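Local coordinates for protein putative exodeoxyribonuclease (Neisseria meningitidis, PDB 4B5F) that probably cleaves the DNA backbone at abasic sites as a magnesium- or manganese-dependent endonuclease of the AP/ExoA family, at residues S6-G11 with V34-A39; M84-F89 with L127-P132; G141-V146 with M224-L229. One frame throughout, in Å; residues are numbered along the deposited sequence.

Contact 1: S6-G11 with V34-A39. With nucleotides of chain C.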
# COMPACT_ATOMS: atom_id res chain seq x y z
N SER A 6 -5.27 -1.19 4.01
CA SER A 6 -4.34 -1.40 2.91
C SER A 6 -3.83 -2.83 2.94
O SER A 6 -3.20 -3.25 3.91
CB SER A 6 -3.16 -0.42 3.01
OG SER A 6 -2.27 -0.59 1.92
N ALA A 7 -4.11 -3.59 1.89
CA ALA A 7 -3.75 -5.00 1.86
C ALA A 7 -3.17 -5.45 0.52
O ALA A 7 -3.86 -5.43 -0.50
CB ALA A 7 -4.96 -5.85 2.22
N ASN A 8 -1.91 -5.84 0.54
CA ASN A 8 -1.32 -6.54 -0.60
C ASN A 8 -1.75 -8.00 -0.53
O ASN A 8 -1.31 -8.74 0.35
CB ASN A 8 0.21 -6.43 -0.57
CG ASN A 8 0.87 -7.11 -1.76
OD1 ASN A 8 0.48 -8.21 -2.15
ND2 ASN A 8 1.87 -6.46 -2.34
N VAL A 9 -2.61 -8.41 -1.45
CA VAL A 9 -3.26 -9.72 -1.36
C VAL A 9 -2.46 -10.85 -2.02
O VAL A 9 -2.86 -12.01 -1.95
CB VAL A 9 -4.69 -9.69 -1.95
CG1 VAL A 9 -5.56 -8.72 -1.16
CG2 VAL A 9 -4.65 -9.30 -3.42
N ASN A 10 -1.35 -10.50 -2.65
CA ASN A 10 -0.51 -11.50 -3.31
C ASN A 10 -1.33 -12.40 -4.23
O ASN A 10 -1.32 -13.63 -4.09
CB ASN A 10 0.23 -12.34 -2.26
CG ASN A 10 1.32 -13.21 -2.87
OD1 ASN A 10 1.78 -12.95 -3.98
ND2 ASN A 10 1.73 -14.24 -2.14
N GLY A 11 -2.06 -11.79 -5.16
CA GLY A 11 -2.94 -12.52 -6.05
C GLY A 11 -4.36 -12.53 -5.52
O GLY A 11 -4.68 -13.29 -4.61
N VAL A 34 -6.19 -2.49 -2.26
CA VAL A 34 -5.48 -3.74 -2.47
C VAL A 34 -4.38 -3.62 -3.52
O VAL A 34 -4.51 -2.85 -4.48
CB VAL A 34 -6.43 -4.90 -2.85
CG1 VAL A 34 -7.45 -5.13 -1.74
CG2 VAL A 34 -7.13 -4.60 -4.16
N GLN A 35 -3.31 -4.38 -3.34
CA GLN A 35 -2.20 -4.39 -4.30
C GLN A 35 -1.87 -5.81 -4.74
O GLN A 35 -2.22 -6.78 -4.07
CB GLN A 35 -0.96 -3.72 -3.70
CG GLN A 35 -1.19 -2.29 -3.23
CD GLN A 35 -1.83 -2.23 -1.85
OE1 GLN A 35 -2.63 -1.34 -1.56
NE2 GLN A 35 -1.46 -3.17 -0.99
N GLU A 36 -1.20 -5.92 -5.88
CA GLU A 36 -0.85 -7.21 -6.47
C GLU A 36 -2.08 -8.06 -6.78
O GLU A 36 -2.25 -9.15 -6.24
CB GLU A 36 0.12 -7.98 -5.58
CG GLU A 36 1.52 -7.40 -5.55
CD GLU A 36 2.50 -8.29 -4.80
OE1 GLU A 36 2.16 -9.46 -4.53
OE2 GLU A 36 3.61 -7.81 -4.49
N LEU A 37 -2.94 -7.55 -7.66
CA LEU A 37 -4.09 -8.32 -8.13
C LEU A 37 -3.60 -9.57 -8.84
O LEU A 37 -4.25 -10.61 -8.80
CB LEU A 37 -4.95 -7.48 -9.07
CG LEU A 37 -5.63 -6.24 -8.50
CD1 LEU A 37 -6.44 -5.53 -9.57
CD2 LEU A 37 -6.50 -6.61 -7.31
N LYS A 38 -2.45 -9.45 -9.49
CA LYS A 38 -1.90 -10.53 -10.31
C LYS A 38 -2.96 -11.08 -11.25
O LYS A 38 -3.07 -12.29 -11.45
CB LYS A 38 -1.29 -11.63 -9.44
CG LYS A 38 -0.06 -11.17 -8.68
CD LYS A 38 0.62 -12.32 -7.96
CE LYS A 38 1.85 -11.83 -7.21
NZ LYS A 38 2.56 -12.93 -6.52
N ALA A 39 -3.75 -10.17 -11.81
CA ALA A 39 -4.83 -10.53 -12.72
C ALA A 39 -5.24 -9.31 -13.54
O ALA A 39 -5.01 -8.17 -13.14
CB ALA A 39 -6.02 -11.06 -11.93
P DA C 9 0.33 -18.80 -2.66
OP1 DA C 9 -0.38 -18.12 -1.57
OP2 DA C 9 0.20 -20.27 -2.83
O5' DA C 9 -0.07 -18.11 -4.05
C5' DA C 9 0.08 -16.71 -4.17
C4' DA C 9 0.10 -16.30 -5.63
O4' DA C 9 1.38 -16.65 -6.22
C3' DA C 9 -0.97 -16.95 -6.50
O3' DA C 9 -1.75 -15.95 -7.12
C2' DA C 9 -0.20 -17.79 -7.52
C1' DA C 9 1.19 -17.16 -7.52
N9 DA C 9 2.26 -18.10 -7.80
C8 DA C 9 2.40 -19.37 -7.31
N7 DA C 9 3.48 -19.99 -7.73
C5 DA C 9 4.09 -19.06 -8.56
C6 DA C 9 5.28 -19.10 -9.32
N6 DA C 9 6.08 -20.16 -9.37
N1 DA C 9 5.60 -18.00 -10.04
C2 DA C 9 4.78 -16.94 -9.99
N3 DA C 9 3.65 -16.79 -9.31
C4 DA C 9 3.36 -17.89 -8.61
P DG C 10 -3.12 -16.33 -7.86
OP1 DG C 10 -4.07 -15.20 -7.68
OP2 DG C 10 -3.51 -17.69 -7.43
O5' DG C 10 -2.71 -16.41 -9.40
C5' DG C 10 -2.12 -15.27 -10.01
C4' DG C 10 -1.40 -15.67 -11.28
O4' DG C 10 -0.27 -16.53 -10.95
C3' DG C 10 -2.24 -16.45 -12.29
O3' DG C 10 -2.22 -15.76 -13.53
C2' DG C 10 -1.56 -17.81 -12.38
C1' DG C 10 -0.13 -17.43 -12.03
N9 DG C 10 0.70 -18.55 -11.63
C8 DG C 10 0.41 -19.55 -10.73
N7 DG C 10 1.37 -20.42 -10.60
C5 DG C 10 2.36 -19.97 -11.46
C6 DG C 10 3.64 -20.51 -11.75
O6 DG C 10 4.17 -21.52 -11.27
N1 DG C 10 4.33 -19.74 -12.68
C2 DG C 10 3.84 -18.59 -13.27
N2 DG C 10 4.64 -17.98 -14.16
N3 DG C 10 2.64 -18.08 -13.02
C4 DG C 10 1.97 -18.82 -12.10
O HOH W 1 -0.71 -2.86 1.70

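Contact 2: M84-F89 with L127-P132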
# COMPACT_ATOMS: atom_id res chain seq x y z
N MET A 84 -0.73 6.87 -12.88
CA MET A 84 0.02 8.06 -12.49
C MET A 84 -0.01 9.12 -13.57
O MET A 84 0.18 10.31 -13.30
CB MET A 84 1.48 7.70 -12.20
CG MET A 84 1.68 6.59 -11.20
SD MET A 84 3.41 6.09 -11.14
CE MET A 84 4.19 7.63 -10.64
N GLY A 85 -0.24 8.69 -14.81
CA GLY A 85 -0.13 9.57 -15.95
C GLY A 85 1.24 9.41 -16.59
O GLY A 85 1.66 10.22 -17.41
N ILE A 86 1.93 8.35 -16.20
CA ILE A 86 3.24 8.01 -16.76
C ILE A 86 3.20 6.59 -17.31
O ILE A 86 3.14 5.62 -16.56
CB ILE A 86 4.35 8.12 -15.70
CG1 ILE A 86 4.37 9.53 -15.10
CG2 ILE A 86 5.70 7.78 -16.31
CD1 ILE A 86 5.43 9.73 -14.05
N GLU A 87 3.25 6.48 -18.63
CA GLU A 87 3.10 5.19 -19.31
C GLU A 87 4.09 4.15 -18.79
O GLU A 87 3.73 2.99 -18.60
CB GLU A 87 3.26 5.37 -20.82
CG GLU A 87 2.93 4.13 -21.64
CD GLU A 87 4.12 3.22 -21.85
OE1 GLU A 87 5.22 3.53 -21.33
OE2 GLU A 87 3.97 2.19 -22.54
N GLU A 88 5.33 4.57 -18.57
CA GLU A 88 6.39 3.67 -18.13
C GLU A 88 5.97 2.80 -16.96
O GLU A 88 6.36 1.64 -16.86
CB GLU A 88 7.64 4.47 -17.77
CG GLU A 88 8.77 3.63 -17.19
CD GLU A 88 9.99 4.47 -16.83
OE1 GLU A 88 9.94 5.70 -17.01
OE2 GLU A 88 10.99 3.89 -16.37
N PHE A 89 5.16 3.36 -16.06
CA PHE A 89 4.75 2.64 -14.87
C PHE A 89 3.28 2.21 -14.91
O PHE A 89 2.89 1.23 -14.28
CB PHE A 89 5.04 3.48 -13.62
CG PHE A 89 6.46 3.94 -13.52
CD1 PHE A 89 7.49 3.04 -13.34
CD2 PHE A 89 6.77 5.29 -13.63
CE1 PHE A 89 8.80 3.46 -13.26
CE2 PHE A 89 8.08 5.72 -13.55
CZ PHE A 89 9.10 4.81 -13.36
N LEU A 127 10.78 6.33 -8.06
CA LEU A 127 10.91 7.26 -6.94
C LEU A 127 11.02 8.69 -7.46
O LEU A 127 10.41 9.61 -6.92
CB LEU A 127 12.12 6.91 -6.07
CG LEU A 127 12.10 5.55 -5.37
CD1 LEU A 127 13.29 5.42 -4.43
CD2 LEU A 127 10.80 5.35 -4.61
N ASP A 128 11.80 8.86 -8.53
CA ASP A 128 12.00 10.17 -9.14
C ASP A 128 10.69 10.77 -9.67
O ASP A 128 10.46 11.97 -9.56
CB ASP A 128 12.99 10.08 -10.30
CG ASP A 128 14.41 9.82 -9.82
OD1 ASP A 128 14.75 10.29 -8.72
OD2 ASP A 128 15.18 9.16 -10.56
N ALA A 129 9.85 9.92 -10.25
CA ALA A 129 8.63 10.37 -10.91
C ALA A 129 7.46 10.52 -9.94
O ALA A 129 6.50 11.24 -10.22
CB ALA A 129 8.27 9.43 -12.05
N PHE A 130 7.53 9.82 -8.81
CA PHE A 130 6.43 9.78 -7.86
C PHE A 130 6.61 10.84 -6.78
O PHE A 130 5.63 11.36 -6.25
CB PHE A 130 6.31 8.39 -7.25
CG PHE A 130 5.12 8.22 -6.35
CD1 PHE A 130 3.84 8.46 -6.82
CD2 PHE A 130 5.28 7.81 -5.03
CE1 PHE A 130 2.74 8.30 -5.99
CE2 PHE A 130 4.19 7.65 -4.20
CZ PHE A 130 2.92 7.89 -4.69
N TYR A 131 7.86 11.16 -6.47
CA TYR A 131 8.16 12.17 -5.46
C TYR A 131 7.46 13.50 -5.75
O TYR A 131 6.82 14.07 -4.86
CB TYR A 131 9.67 12.37 -5.32
CG TYR A 131 10.07 13.23 -4.14
CD1 TYR A 131 10.14 12.69 -2.86
CD2 TYR A 131 10.39 14.57 -4.31
CE1 TYR A 131 10.51 13.46 -1.78
CE2 TYR A 131 10.76 15.35 -3.23
CZ TYR A 131 10.82 14.79 -1.97
OH TYR A 131 11.19 15.57 -0.90
N PRO A 132 7.58 14.01 -6.99
CA PRO A 132 6.92 15.28 -7.32
C PRO A 132 5.40 15.18 -7.23
O PRO A 132 4.73 16.19 -7.00
CB PRO A 132 7.36 15.53 -8.76
CG PRO A 132 7.72 14.19 -9.30
CD PRO A 132 8.31 13.45 -8.14

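Contact 3: G141-V146 with M224-L229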
# COMPACT_ATOMS: atom_id res chain seq x y z
N GLY A 141 -3.45 20.56 -0.11
CA GLY A 141 -4.00 20.97 1.17
C GLY A 141 -5.20 20.17 1.60
O GLY A 141 -5.74 20.38 2.69
N ARG A 142 -5.63 19.23 0.75
CA ARG A 142 -6.77 18.39 1.07
C ARG A 142 -6.34 17.11 1.77
O ARG A 142 -5.17 16.72 1.72
CB ARG A 142 -7.56 18.06 -0.20
CG ARG A 142 -8.04 19.28 -0.97
CD ARG A 142 -9.01 18.91 -2.07
NE ARG A 142 -8.48 17.87 -2.95
CZ ARG A 142 -8.78 16.58 -2.86
NH1 ARG A 142 -9.63 16.16 -1.94
NH2 ARG A 142 -8.24 15.72 -3.71
N ASP A 143 -7.29 16.45 2.43
CA ASP A 143 -7.01 15.22 3.16
C ASP A 143 -6.70 14.08 2.20
O ASP A 143 -7.54 13.70 1.39
CB ASP A 143 -8.20 14.85 4.05
CG ASP A 143 -8.58 15.96 5.01
OD1 ASP A 143 -7.69 16.71 5.43
OD2 ASP A 143 -9.78 16.07 5.34
N ILE A 144 -5.50 13.54 2.30
CA ILE A 144 -5.07 12.47 1.40
C ILE A 144 -4.40 11.32 2.15
O ILE A 144 -3.55 11.55 3.01
CB ILE A 144 -4.12 12.99 0.31
CG1 ILE A 144 -4.78 14.13 -0.47
CG2 ILE A 144 -3.72 11.86 -0.63
CD1 ILE A 144 -3.91 14.71 -1.56
N VAL A 145 -4.79 10.10 1.82
CA VAL A 145 -4.18 8.90 2.38
C VAL A 145 -3.67 8.01 1.25
O VAL A 145 -4.45 7.47 0.47
CB VAL A 145 -5.18 8.10 3.23
CG1 VAL A 145 -4.55 6.79 3.69
CG2 VAL A 145 -5.64 8.92 4.42
N VAL A 146 -2.35 7.85 1.18
CA VAL A 146 -1.72 6.97 0.21
C VAL A 146 -1.40 5.63 0.86
O VAL A 146 -0.39 5.49 1.55
CB VAL A 146 -0.43 7.59 -0.35
CG1 VAL A 146 0.11 6.73 -1.49
CG2 VAL A 146 -0.69 9.01 -0.83
N MET A 224 0.52 6.61 4.19
CA MET A 224 1.10 7.95 4.31
C MET A 224 -0.00 9.00 4.29
O MET A 224 -0.76 9.09 3.33
CB MET A 224 2.10 8.21 3.18
CG MET A 224 3.42 7.48 3.33
SD MET A 224 4.41 8.09 4.71
CE MET A 224 5.93 7.19 4.47
N VAL A 225 -0.09 9.81 5.34
CA VAL A 225 -1.24 10.70 5.50
C VAL A 225 -0.86 12.17 5.60
O VAL A 225 0.21 12.52 6.11
CB VAL A 225 -2.07 10.30 6.74
CG1 VAL A 225 -3.35 11.11 6.81
CG2 VAL A 225 -2.38 8.81 6.71
N THR A 226 -1.73 13.04 5.10
CA THR A 226 -1.55 14.48 5.23
C THR A 226 -1.79 14.91 6.67
O THR A 226 -2.52 14.25 7.41
CB THR A 226 -2.48 15.26 4.27
OG1 THR A 226 -3.81 14.75 4.36
CG2 THR A 226 -1.99 15.12 2.83
N PRO A 227 -1.18 16.03 7.08
CA PRO A 227 -1.17 16.51 8.47
C PRO A 227 -2.54 16.51 9.15
O PRO A 227 -2.73 15.81 10.15
CB PRO A 227 -0.64 17.94 8.35
CG PRO A 227 0.22 17.91 7.14
CD PRO A 227 -0.45 16.96 6.19
N GLU A 228 -3.47 17.30 8.62
CA GLU A 228 -4.78 17.46 9.24
C GLU A 228 -5.47 16.13 9.53
O GLU A 228 -5.99 15.92 10.62
CB GLU A 228 -5.70 18.34 8.38
CG GLU A 228 -5.24 19.79 8.25
CD GLU A 228 -4.22 20.01 7.15
OE1 GLU A 228 -3.81 19.01 6.52
OE2 GLU A 228 -3.83 21.18 6.92
N LEU A 229 -5.48 15.25 8.53
CA LEU A 229 -6.13 13.95 8.68
C LEU A 229 -5.33 13.04 9.60
O LEU A 229 -5.91 12.20 10.30
CB LEU A 229 -6.32 13.29 7.31
CG LEU A 229 -7.06 11.95 7.30
CD1 LEU A 229 -8.38 12.05 8.05
CD2 LEU A 229 -7.29 11.49 5.88
O HOH W 2 -5.21 16.52 5.88

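Contact 1: S6-G11 with V34-A39
Lys38, its chain extended, hydrogen-bonds through NZ to Asn10 OD1 at 2.7 Å, nearly along the amide C=O axis. The tight part lies behind it, where strands 2-8 and 31-35 run parallel: Gln35 N bonds Ala7 O and Val9 N bonds Gln35 O, while past the strand ends Gly11 N reaches Glu36 O at 2.9 Å. Asn8 ND2 holds Glu36 OE2 at 3.1 Å with a nearly straight N-H (168°). Glu36 OE2 lies close to the amide plane of Asn8, but the N-H meets it from above the carboxylate plane, the planes being 81° apart. With CG anti to the backbone N (chi1 -179°), Asn8 OD1 accepts from the backbone N of Asn10, two residues on, in an Asx turn. Gln35 OE1 bonds Ser107, and NE2 makes a weak bond to a water shared with Ser6 OG. Toward the DNA van der Waals contacts replace the bonds: Gly11 CA packs 3.3 Å from OP1 of DG10 of chain C, and Lys38 NZ stands off at 3.9 Å from O4' of DA9 of chain C. Asn10 and Glu36 bind magnesium or manganese, and Asn8 is a predicted ligand: the metal site of the DNase I-like nuclease fold.

Contact 2: M84-F89 with L127-P132
Ile86 and Phe89 close on Ala129 while Met84 reaches Phe130, so that the turn leading into short helix 87-90 rests on long helix 117-139, within the DNase I-like fold of the AP/ExoA family. The contact is wholly apolar. Its aromatic part involves two rings. Phe89 brings CE2 to 4.0 Å from Ala129 CB, meeting it obliquely; the Phe89 ring carries Glu88 CG over the centre of one face, 3.9 Å above the plane, and meets Phe126 edge-to-face. Met84 bends at the thioether (chi3 60°), which brings CE, not SD, to the Phe130 ring, 3.9 Å from Phe130 CD1, with the two side chains crossing at about a right angle. Phe126, Met133 and Phe95 also touch Met84, extending the hydrophobic cluster toward strand 95-100. Polar groups serve the borders: Asp90 accepts from the backbone N of Met84 and Gly85, holding the turn in shape, and Glu88 makes a salt bridge to Arg125 on the long helix. The aliphatic part joins Ile86 to Ala129, whose methyl points at the turn. Ile86 CG1 lies anti to the carbonyl carbon (chi1 -57°) and the chain then runs extended, putting Ile86 CD1 only 3.5 Å from Ala129 CB, tighter than usual van der Waals contact.

Contact 3: G141-V146 with M224-L229
Thr226 OG1 is gripped twice: it accepts from Ile144 N at 2.9 Å, almost straight (171°), and donates to a water at 2.7 Å. That water also donates to Asp143 OD1 and Glu228 OE1 and accepts from Leu229 N, so one molecule ties the start of strand 143-147 to the first turn of helix 227-230. The two carboxylate oxygens, Asp143 OD1 and Glu228 OE1, stand 4.6 Å apart, and the shared water probably eases their like charges. Asp143 OD2 is taken by Tyr256. Thr226 places its hydroxyl between its backbone N and carbonyl carbon (chi1 48°), facing the neighbouring strand, while Thr226 N bonds back to Ile144 O; the residue thus both gives and takes along the edge of Ile144. Farther along the strands, Val146 and Met224 form an antiparallel hydrogen-bonded pair, the N of each bonding to the O of the other. Val145 and Val225, the adjoining non-hydrogen-bonded pair, lie side by side and point the same way, CG2 of Val145 being 4.0 Å from CG1 of Val225. Leu229 comes across Val145 at about a right angle, its CD2 pressed to 3.4 Å from Val145 CG2, and the same methyl touches Asp143 CB. Tyr254 of strand 250-254 packs on Val145, Val225 and Leu229, joining this face to the other sheet. Such facing of two sheets through apolar side chains is characteristic of the beta-sandwich core of the DNase I-like fold.

In the fold
Contacts 1 and 3 both join neighbouring strands, but in different sheets, on opposite sides of the chain's centre: contact 1 pairs parallel strands and is almost wholly buried, contact 3 pairs antiparallel ones, buried along the strands but opening to solvent at Glu228. Contact 2 lies in an outer layer, where a helix covers the sheet of contact 3, and has a partly exposed margin at Ile86 and Ala129; helix 117-139 leads directly into strand 143-147, so the two share consecutive elements. Chemistry follows place. Contact 1 gathers metal-binding amide and carboxylate side chains and a lysine beside the DNA, contact 2 is purely apolar, and contact 3 combines backbone bonding with a valine-leucine face and a polar, water-bridged end.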